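Local structure of Peptide/nickel transport system substrate-binding protein (Listeria monocytogenes serotype 1/2a, 5KZT) at residues A[321-326]-A[433-438]; A[453-458]-A[482-487]. The protein binds peptides outside the cell as an OppA-type substrate-binding protein, and probably delivers them to a membrane transporter for uptake. All coordinates share one frame; numbering follows the deposited sequence.

Contact 1: A[321-326]-A[433-438]; sequences LVPEGF and STFLDL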
ATOM      1  N   LEU A 321      -8.754 -11.452   5.028  1.00 16.86           N
ATOM      2  CA  LEU A 321      -8.160 -10.360   4.275  1.00 16.38           C
ATOM      3  C   LEU A 321      -7.957  -9.134   5.153  1.00 16.60           C
ATOM      4  O   LEU A 321      -6.893  -8.492   5.115  1.00 16.74           O
ATOM      5  CB  LEU A 321      -9.053  -9.995   3.089  1.00 16.48           C
ATOM      6  CG  LEU A 321      -8.635  -8.763   2.318  1.00 16.12           C
ATOM      7  CD1 LEU A 321      -7.209  -8.896   1.809  1.00 16.18           C
ATOM      8  CD2 LEU A 321      -9.630  -8.505   1.192  1.00 16.25           C
ATOM      9  N   VAL A 322      -8.985  -8.798   5.929  1.00 17.06           N
ATOM     10  CA  VAL A 322      -8.933  -7.670   6.849  1.00 17.27           C
ATOM     11  C   VAL A 322      -8.097  -8.102   8.059  1.00 17.76           C
ATOM     12  O   VAL A 322      -8.319  -9.170   8.599  1.00 17.57           O
ATOM     13  CB  VAL A 322     -10.342  -7.205   7.270  1.00 17.81           C
ATOM     14  CG1 VAL A 322     -10.267  -6.140   8.364  1.00 18.13           C
ATOM     15  CG2 VAL A 322     -11.123  -6.705   6.052  1.00 17.79           C
ATOM     16  N   PRO A 323      -7.084  -7.305   8.434  1.00 18.30           N
ATOM     17  CA  PRO A 323      -6.215  -7.693   9.535  1.00 18.97           C
ATOM     18  C   PRO A 323      -6.896  -7.563  10.902  1.00 19.87           C
ATOM     19  O   PRO A 323      -7.768  -6.716  11.073  1.00 19.36           O
ATOM     20  CB  PRO A 323      -5.024  -6.743   9.400  1.00 18.73           C
ATOM     21  CG  PRO A 323      -5.581  -5.564   8.702  1.00 18.65           C
ATOM     22  CD  PRO A 323      -6.578  -6.110   7.742  1.00 18.54           C
ATOM     23  N   GLU A 324      -6.503  -8.424  11.841  1.00 21.48           N
ATOM     24  CA  GLU A 324      -7.012  -8.350  13.217  1.00 23.11           C
ATOM     25  C   GLU A 324      -6.500  -7.082  13.862  1.00 22.44           C
ATOM     26  O   GLU A 324      -5.399  -6.651  13.575  1.00 22.28           O
ATOM     27  CB  GLU A 324      -6.522  -9.508  14.058  1.00 25.60           C
ATOM     28  CG  GLU A 324      -6.982 -10.875  13.614  1.00 27.57           C
ATOM     29  CD  GLU A 324      -6.553 -11.918  14.609  1.00 30.19           C
ATOM     30  OE1 GLU A 324      -7.369 -12.261  15.501  1.00 32.74           O
ATOM     31  OE2 GLU A 324      -5.379 -12.343  14.531  1.00 31.47           O
ATOM     32  N   GLY A 325      -7.305  -6.500  14.738  1.00 22.16           N
ATOM     33  CA  GLY A 325      -6.896  -5.364  15.554  1.00 21.75           C
ATOM     34  C   GLY A 325      -6.952  -4.014  14.856  1.00 21.09           C
ATOM     35  O   GLY A 325      -6.426  -3.047  15.383  1.00 20.93           O
ATOM     36  N   PHE A 326      -7.604  -3.942  13.693  1.00 20.05           N
ATOM     37  CA  PHE A 326      -7.561  -2.753  12.854  1.00 19.93           C
ATOM     38  C   PHE A 326      -8.872  -1.956  12.766  1.00 19.32           C
ATOM     39  O   PHE A 326      -8.868  -0.725  12.836  1.00 19.79           O
ATOM     40  CB  PHE A 326      -7.099  -3.141  11.436  1.00 20.04           C
ATOM     41  CG  PHE A 326      -6.964  -1.956  10.513  1.00 20.87           C
ATOM     42  CD1 PHE A 326      -6.067  -0.946  10.810  1.00 21.33           C
ATOM     43  CD2 PHE A 326      -7.757  -1.834   9.371  1.00 21.51           C
ATOM     44  CE1 PHE A 326      -5.946   0.171   9.974  1.00 22.11           C
ATOM     45  CE2 PHE A 326      -7.646  -0.727   8.542  1.00 20.98           C
ATOM     46  CZ  PHE A 326      -6.740   0.265   8.838  1.00 21.47           C
ATOM     47  N   SER A 433     -13.332  -1.402   3.877  1.00 15.97           N
ATOM     48  CA  SER A 433     -13.378  -1.136   2.440  1.00 15.67           C
ATOM     49  C   SER A 433     -12.018  -0.907   1.800  1.00 15.00           C
ATOM     50  O   SER A 433     -11.848  -1.218   0.620  1.00 14.93           O
ATOM     51  CB  SER A 433     -14.314   0.038   2.126  1.00 16.12           C
ATOM     52  OG  SER A 433     -13.843   1.257   2.684  1.00 16.52           O
ATOM     53  N   THR A 434     -11.044  -0.379   2.543  1.00 14.68           N
ATOM     54  CA  THR A 434      -9.702  -0.242   1.983  1.00 14.47           C
ATOM     55  C   THR A 434      -9.166  -1.586   1.445  1.00 14.13           C
ATOM     56  O   THR A 434      -8.501  -1.617   0.409  1.00 14.06           O
ATOM     57  CB  THR A 434      -8.698   0.429   2.948  1.00 14.62           C
ATOM     58  OG1 THR A 434      -7.481   0.727   2.232  1.00 14.41           O
ATOM     59  CG2 THR A 434      -8.399  -0.433   4.182  1.00 14.92           C
ATOM     60  N   PHE A 435      -9.508  -2.690   2.111  1.00 14.30           N
ATOM     61  CA  PHE A 435      -9.164  -4.041   1.640  1.00 14.22           C
ATOM     62  C   PHE A 435     -10.201  -4.625   0.671  1.00 14.57           C
ATOM     63  O   PHE A 435      -9.856  -5.156  -0.400  1.00 14.29           O
ATOM     64  CB  PHE A 435      -9.016  -4.991   2.838  1.00 14.63           C
ATOM     65  CG  PHE A 435      -7.823  -4.674   3.719  1.00 14.59           C
ATOM     66  CD1 PHE A 435      -6.589  -5.248   3.461  1.00 14.69           C
ATOM     67  CD2 PHE A 435      -7.944  -3.806   4.802  1.00 15.23           C
ATOM     68  CE1 PHE A 435      -5.494  -4.944   4.260  1.00 14.80           C
ATOM     69  CE2 PHE A 435      -6.851  -3.488   5.587  1.00 15.11           C
ATOM     70  CZ  PHE A 435      -5.621  -4.063   5.307  1.00 15.02           C
ATOM     71  N   LEU A 436     -11.464  -4.537   1.044  1.00 15.42           N
ATOM     72  CA  LEU A 436     -12.508  -5.249   0.296  1.00 16.01           C
ATOM     73  C   LEU A 436     -12.716  -4.689  -1.113  1.00 16.12           C
ATOM     74  O   LEU A 436     -12.961  -5.451  -2.048  1.00 16.07           O
ATOM     75  CB  LEU A 436     -13.819  -5.243   1.080  1.00 16.84           C
ATOM     76  CG  LEU A 436     -13.813  -5.901   2.476  1.00 17.38           C
ATOM     77  CD1 LEU A 436     -15.053  -5.508   3.268  1.00 18.26           C
ATOM     78  CD2 LEU A 436     -13.713  -7.406   2.375  1.00 17.55           C
ATOM     79  N   ASP A 437     -12.584  -3.370  -1.267  1.00 16.37           N
ATOM     80  CA  ASP A 437     -12.777  -2.727  -2.551  1.00 16.92           C
ATOM     81  C   ASP A 437     -11.802  -3.161  -3.649  1.00 16.27           C
ATOM     82  O   ASP A 437     -12.078  -2.965  -4.830  1.00 16.06           O
ATOM     83  CB  ASP A 437     -12.676  -1.213  -2.411  1.00 17.84           C
ATOM     84  CG  ASP A 437     -13.869  -0.603  -1.729  1.00 19.02           C
ATOM     85  OD1 ASP A 437     -14.880  -1.292  -1.449  1.00 21.18           O
ATOM     86  OD2 ASP A 437     -13.798   0.603  -1.467  1.00 20.12           O
ATOM     87  N   LEU A 438     -10.676  -3.756  -3.273  1.00 16.00           N
ATOM     88  CA  LEU A 438      -9.722  -4.235  -4.266  1.00 16.25           C
ATOM     89  C   LEU A 438     -10.303  -5.233  -5.273  1.00 16.25           C
ATOM     90  O   LEU A 438      -9.895  -5.255  -6.433  1.00 16.03           O
ATOM     91  CB  LEU A 438      -8.547  -4.912  -3.556  1.00 16.86           C
ATOM     92  CG  LEU A 438      -7.753  -4.067  -2.555  1.00 17.19           C
ATOM     93  CD1 LEU A 438      -6.659  -4.908  -1.893  1.00 17.87           C
ATOM     94  CD2 LEU A 438      -7.166  -2.820  -3.185  1.00 17.54           C
TER
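Phe435 reaches from the short helix 433-436 into the loop 321-326, and its side chain, followed outward, illustrates how one aromatic ring can be met by several residues of an irregular loop. At its root, CB lies beside the branch point of Leu321, 3.8 Å from CG, while Val322 CG2 stands 4.2 Å from the same CB. With CG anti to its own carbonyl carbon (chi1 -67°), the ring is thrown forward to the loop. CD1 then comes to 3.7 Å from the carbonyl oxygen of Leu321, an oblique approach; that oxygen is hydrogen-bonded to Thr272 of strand 264-277. Farther out, CE2 and CZ run beneath Pro323, whose CD sits 3.3 Å from CZ and 3.7 Å from the ring centroid. This is a CH-pi contact over one face, displaced toward the rim. Phe326 arrives at the edge of the Phe435 ring, the two CE2 atoms 4.1 Å apart. A type II turn from Pro323 to Phe326 brings the chain back so that both residues meet the one ring, and Trp425 adds an edge-to-face partner.

From the loop, Leu321 reaches the helix backbone, with CD2 3.7 Å from Phe435 O, and lies more loosely near Leu436 CD2. Every touching residue is buried, and the segments meet mainly through apolar side chains. Several polar groups of the loop find partners in other parts of the chain, as where Val322 N is hydrogen-bonded to Glu481 OE1. The chemistry implies cohesion largely by shape and dispersion, with the slightly positive CD hydrogens of proline against the pi cloud of phenylalanine.

Contact 2: A[453-458]-A[482-487]; sequences KDYDKI and KILLTD
Tyr455 and Ile483 are the residues whose CA atoms lie nearest across segments 453-458 and 482-487, and this pair serves as a worked example of near-antiparallel helix packing. The local axes pass 10.0 Å apart with their directions at 150°, and residues of three kinds fill the gap: a ring, a beta-branched chain and a leucine.

Tyr455 turns its flat side to Leu484. With CG anti to the backbone N (chi1 -172°), the ring is carried past Ile483 and along the flank of the second helix, where Leu484 CD1 lies over one face, 4.3 Å from the centroid, in a CH-pi contact offset toward the rim. The CB of Leu484 lies 3.7 Å from CE1, next to the hydroxyl-bearing carbon, while its other methyl, CD2, comes 3.8 Å from the phenolic OH. Leucine thus follows the outer half of the ring from CE1 to the hydroxyl. Ile483 meets the same residue differently: its CB lies near the ring plane, at the edge, and CG2 rests 4.2 Å from Tyr455 CB.

The other branch of Ile483 points to Ile458. Here the two side chains reach toward each other tip to tip, CD1 to CD1 at 3.7 Å, one turn along from Tyr455. Asp454 adds a looser touch, its CB near Ile483 CD1.

Lys453 with Asp456 and Lys482 with Asp487 form salt bridges within their own helices, the second using the syn lone pair of Asp487 OD1. The tyrosine hydroxyl has its hydrogen-bonding partner in Leu436 O. The contact is largely apolar, and the ring can present carbon to Leu484 while its polar end is satisfied at a neighbouring helix.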
ATOM      1  N   LYS A 453     -20.768 -10.705  -8.934  1.00 23.25           N
ATOM      2  CA  LYS A 453     -21.710  -9.569  -8.872  1.00 24.35           C
ATOM      3  C   LYS A 453     -22.335  -9.335  -7.507  1.00 24.30           C
ATOM      4  O   LYS A 453     -22.693  -8.201  -7.187  1.00 24.46           O
ATOM      5  CB  LYS A 453     -22.814  -9.678  -9.931  1.00 26.73           C
ATOM      6  CG  LYS A 453     -22.352  -9.630 -11.389  1.00 27.79           C
ATOM      7  CD  LYS A 453     -21.282  -8.587 -11.721  1.00 28.31           C
ATOM      8  CE  LYS A 453     -21.726  -7.129 -11.482  1.00 29.38           C
ATOM      9  NZ  LYS A 453     -20.594  -6.146 -11.405  1.00 28.88           N
ATOM     10  N   ASP A 454     -22.481 -10.386  -6.707  1.00 24.42           N
ATOM     11  CA  ASP A 454     -23.000 -10.232  -5.342  1.00 24.98           C
ATOM     12  C   ASP A 454     -21.994  -9.487  -4.460  1.00 23.22           C
ATOM     13  O   ASP A 454     -22.371  -8.658  -3.621  1.00 24.06           O
ATOM     14  CB  ASP A 454     -23.310 -11.599  -4.712  1.00 26.49           C
ATOM     15  CG  ASP A 454     -24.403 -12.356  -5.445  1.00 28.64           C
ATOM     16  OD1 ASP A 454     -25.261 -11.718  -6.096  1.00 29.75           O
ATOM     17  OD2 ASP A 454     -24.392 -13.605  -5.372  1.00 30.40           O
ATOM     18  N   TYR A 455     -20.714  -9.793  -4.655  1.00 21.42           N
ATOM     19  CA  TYR A 455     -19.624  -9.090  -3.975  1.00 19.83           C
ATOM     20  C   TYR A 455     -19.642  -7.613  -4.368  1.00 19.57           C
ATOM     21  O   TYR A 455     -19.697  -6.773  -3.492  1.00 19.19           O
ATOM     22  CB  TYR A 455     -18.279  -9.724  -4.309  1.00 18.53           C
ATOM     23  CG  TYR A 455     -17.114  -9.193  -3.509  1.00 17.37           C
ATOM     24  CD1 TYR A 455     -16.870  -9.640  -2.222  1.00 17.12           C
ATOM     25  CD2 TYR A 455     -16.233  -8.259  -4.060  1.00 16.45           C
ATOM     26  CE1 TYR A 455     -15.780  -9.172  -1.491  1.00 16.54           C
ATOM     27  CE2 TYR A 455     -15.131  -7.794  -3.341  1.00 15.69           C
ATOM     28  CZ  TYR A 455     -14.915  -8.252  -2.049  1.00 15.82           C
ATOM     29  OH  TYR A 455     -13.848  -7.788  -1.294  1.00 15.13           O
ATOM     30  N   ASP A 456     -19.680  -7.324  -5.674  1.00 20.12           N
ATOM     31  CA  ASP A 456     -19.783  -5.929  -6.181  1.00 20.35           C
ATOM     32  C   ASP A 456     -20.987  -5.191  -5.623  1.00 21.63           C
ATOM     33  O   ASP A 456     -20.875  -4.028  -5.247  1.00 21.25           O
ATOM     34  CB  ASP A 456     -19.889  -5.872  -7.711  1.00 20.83           C
ATOM     35  CG  ASP A 456     -18.733  -6.531  -8.412  1.00 20.25           C
ATOM     36  OD1 ASP A 456     -17.638  -6.639  -7.824  1.00 19.70           O
ATOM     37  OD2 ASP A 456     -18.929  -6.974  -9.567  1.00 21.30           O
ATOM     38  N   LYS A 457     -22.131  -5.865  -5.580  1.00 23.60           N
ATOM     39  CA  LYS A 457     -23.366  -5.261  -5.087  1.00 26.19           C
ATOM     40  C   LYS A 457     -23.249  -4.842  -3.617  1.00 26.71           C
ATOM     41  O   LYS A 457     -23.686  -3.739  -3.237  1.00 26.53           O
ATOM     42  CB  LYS A 457     -24.550  -6.206  -5.279  1.00 28.33           C
ATOM     43  CG  LYS A 457     -25.877  -5.585  -4.867  1.00 30.82           C
ATOM     44  CD  LYS A 457     -27.062  -6.126  -5.664  1.00 33.03           C
ATOM     45  CE  LYS A 457     -27.941  -5.005  -6.215  1.00 34.56           C
ATOM     46  NZ  LYS A 457     -28.478  -4.102  -5.158  1.00 35.65           N
ATOM     47  N   ILE A 458     -22.634  -5.700  -2.809  1.00 37.19           N
ATOM     48  CA  ILE A 458     -22.344  -5.347  -1.416  1.00 35.31           C
ATOM     49  C   ILE A 458     -21.484  -4.088  -1.314  1.00 35.02           C
ATOM     50  O   ILE A 458     -21.813  -3.173  -0.564  1.00 35.93           O
ATOM     51  CB  ILE A 458     -21.695  -6.518  -0.635  1.00 33.25           C
ATOM     52  CG1 ILE A 458     -22.788  -7.525  -0.256  1.00 34.62           C
ATOM     53  CG2 ILE A 458     -20.979  -6.008   0.613  1.00 30.85           C
ATOM     54  CD1 ILE A 458     -22.305  -8.774   0.445  1.00 33.30           C
ATOM     55  N   LYS A 482     -16.853 -13.394   3.477  1.00 20.71           N
ATOM     56  CA  LYS A 482     -17.237 -14.799   3.269  1.00 21.19           C
ATOM     57  C   LYS A 482     -17.382 -15.167   1.794  1.00 20.65           C
ATOM     58  O   LYS A 482     -16.971 -16.251   1.373  1.00 20.56           O
ATOM     59  CB  LYS A 482     -18.531 -15.121   3.989  1.00 22.56           C
ATOM     60  CG  LYS A 482     -18.755 -16.618   4.111  1.00 23.50           C
ATOM     61  CD  LYS A 482     -20.159 -16.942   4.598  1.00 24.70           C
ATOM     62  CE  LYS A 482     -20.399 -18.433   4.571  1.00 25.58           C
ATOM     63  NZ  LYS A 482     -20.786 -18.949   3.230  1.00 25.18           N
ATOM     64  N   ILE A 483     -17.957 -14.254   1.025  1.00 20.30           N
ATOM     65  CA  ILE A 483     -18.116 -14.442  -0.417  1.00 19.95           C
ATOM     66  C   ILE A 483     -16.734 -14.546  -1.082  1.00 18.95           C
ATOM     67  O   ILE A 483     -16.460 -15.459  -1.854  1.00 18.94           O
ATOM     68  CB  ILE A 483     -18.920 -13.279  -1.055  1.00 20.11           C
ATOM     69  CG1 ILE A 483     -20.338 -13.226  -0.485  1.00 20.92           C
ATOM     70  CG2 ILE A 483     -18.987 -13.455  -2.575  1.00 20.09           C
ATOM     71  CD1 ILE A 483     -21.120 -12.010  -0.893  1.00 21.23           C
ATOM     72  N   LEU A 484     -15.869 -13.601  -0.761  1.00 18.30           N
ATOM     73  CA  LEU A 484     -14.535 -13.517  -1.377  1.00 17.64           C
ATOM     74  C   LEU A 484     -13.685 -14.760  -1.088  1.00 17.68           C
ATOM     75  O   LEU A 484     -13.047 -15.307  -1.986  1.00 17.22           O
ATOM     76  CB  LEU A 484     -13.808 -12.270  -0.871  1.00 17.19           C
ATOM     77  CG  LEU A 484     -12.472 -11.913  -1.503  1.00 16.87           C
ATOM     78  CD1 LEU A 484     -12.686 -11.409  -2.913  1.00 16.77           C
ATOM     79  CD2 LEU A 484     -11.716 -10.872  -0.683  1.00 16.57           C
ATOM     80  N   LEU A 485     -13.699 -15.186   0.173  1.00 17.96           N
ATOM     81  CA  LEU A 485     -12.783 -16.204   0.655  1.00 18.56           C
ATOM     82  C   LEU A 485     -13.419 -17.592   0.674  1.00 19.56           C
ATOM     83  O   LEU A 485     -13.076 -18.421  -0.150  1.00 19.71           O
ATOM     84  CB  LEU A 485     -12.231 -15.805   2.042  1.00 18.44           C
ATOM     85  CG  LEU A 485     -11.494 -14.461   2.059  1.00 17.87           C
ATOM     86  CD1 LEU A 485     -10.979 -14.139   3.457  1.00 17.91           C
ATOM     87  CD2 LEU A 485     -10.352 -14.407   1.039  1.00 17.30           C
ATOM     88  N   THR A 486     -14.356 -17.827   1.588  1.00 20.72           N
ATOM     89  CA  THR A 486     -14.958 -19.144   1.738  1.00 22.07           C
ATOM     90  C   THR A 486     -15.681 -19.606   0.468  1.00 22.47           C
ATOM     91  O   THR A 486     -15.460 -20.725   0.014  1.00 22.60           O
ATOM     92  CB  THR A 486     -15.896 -19.180   2.955  1.00 23.07           C
ATOM     93  OG1 THR A 486     -15.125 -18.968   4.143  1.00 23.26           O
ATOM     94  CG2 THR A 486     -16.639 -20.529   3.063  1.00 24.15           C
ATOM     95  N   ASP A 487     -16.518 -18.738  -0.106  1.00 22.30           N
ATOM     96  CA  ASP A 487     -17.349 -19.117  -1.253  1.00 22.84           C
ATOM     97  C   ASP A 487     -16.568 -19.206  -2.580  1.00 22.17           C
ATOM     98  O   ASP A 487     -16.744 -20.157  -3.328  1.00 22.66           O
ATOM     99  CB  ASP A 487     -18.544 -18.157  -1.414  1.00 23.23           C
ATOM    100  CG  ASP A 487     -19.413 -18.050  -0.150  1.00 24.46           C
ATOM    101  OD1 ASP A 487     -19.244 -18.888   0.790  1.00 25.36           O
ATOM    102  OD2 ASP A 487     -20.255 -17.111  -0.090  1.00 24.89           O
TER

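Read from the N terminus, the chain passes strand 316-317 after some 300 residues and enters the loop 321-326, then runs through helices and strands to helix 433-436, where contact 1 closes a loop of 106 intervening residues. Contact 2 follows in series: its segments 453-458 and 482-487 are separated by 23 residues, some of them not modelled. The two loops therefore neither nest nor cross, yet they touch in space, their centres about 14 Å apart. Tyr455 OH is probably hydrogen-bonded to Leu436 O at 2.6 Å, Leu321 packs on Leu484 and Leu485, and Leu436 on Met477. Helix 471-487 thus ties the loop after strand 316-317 to helices 433-436 and 453-459.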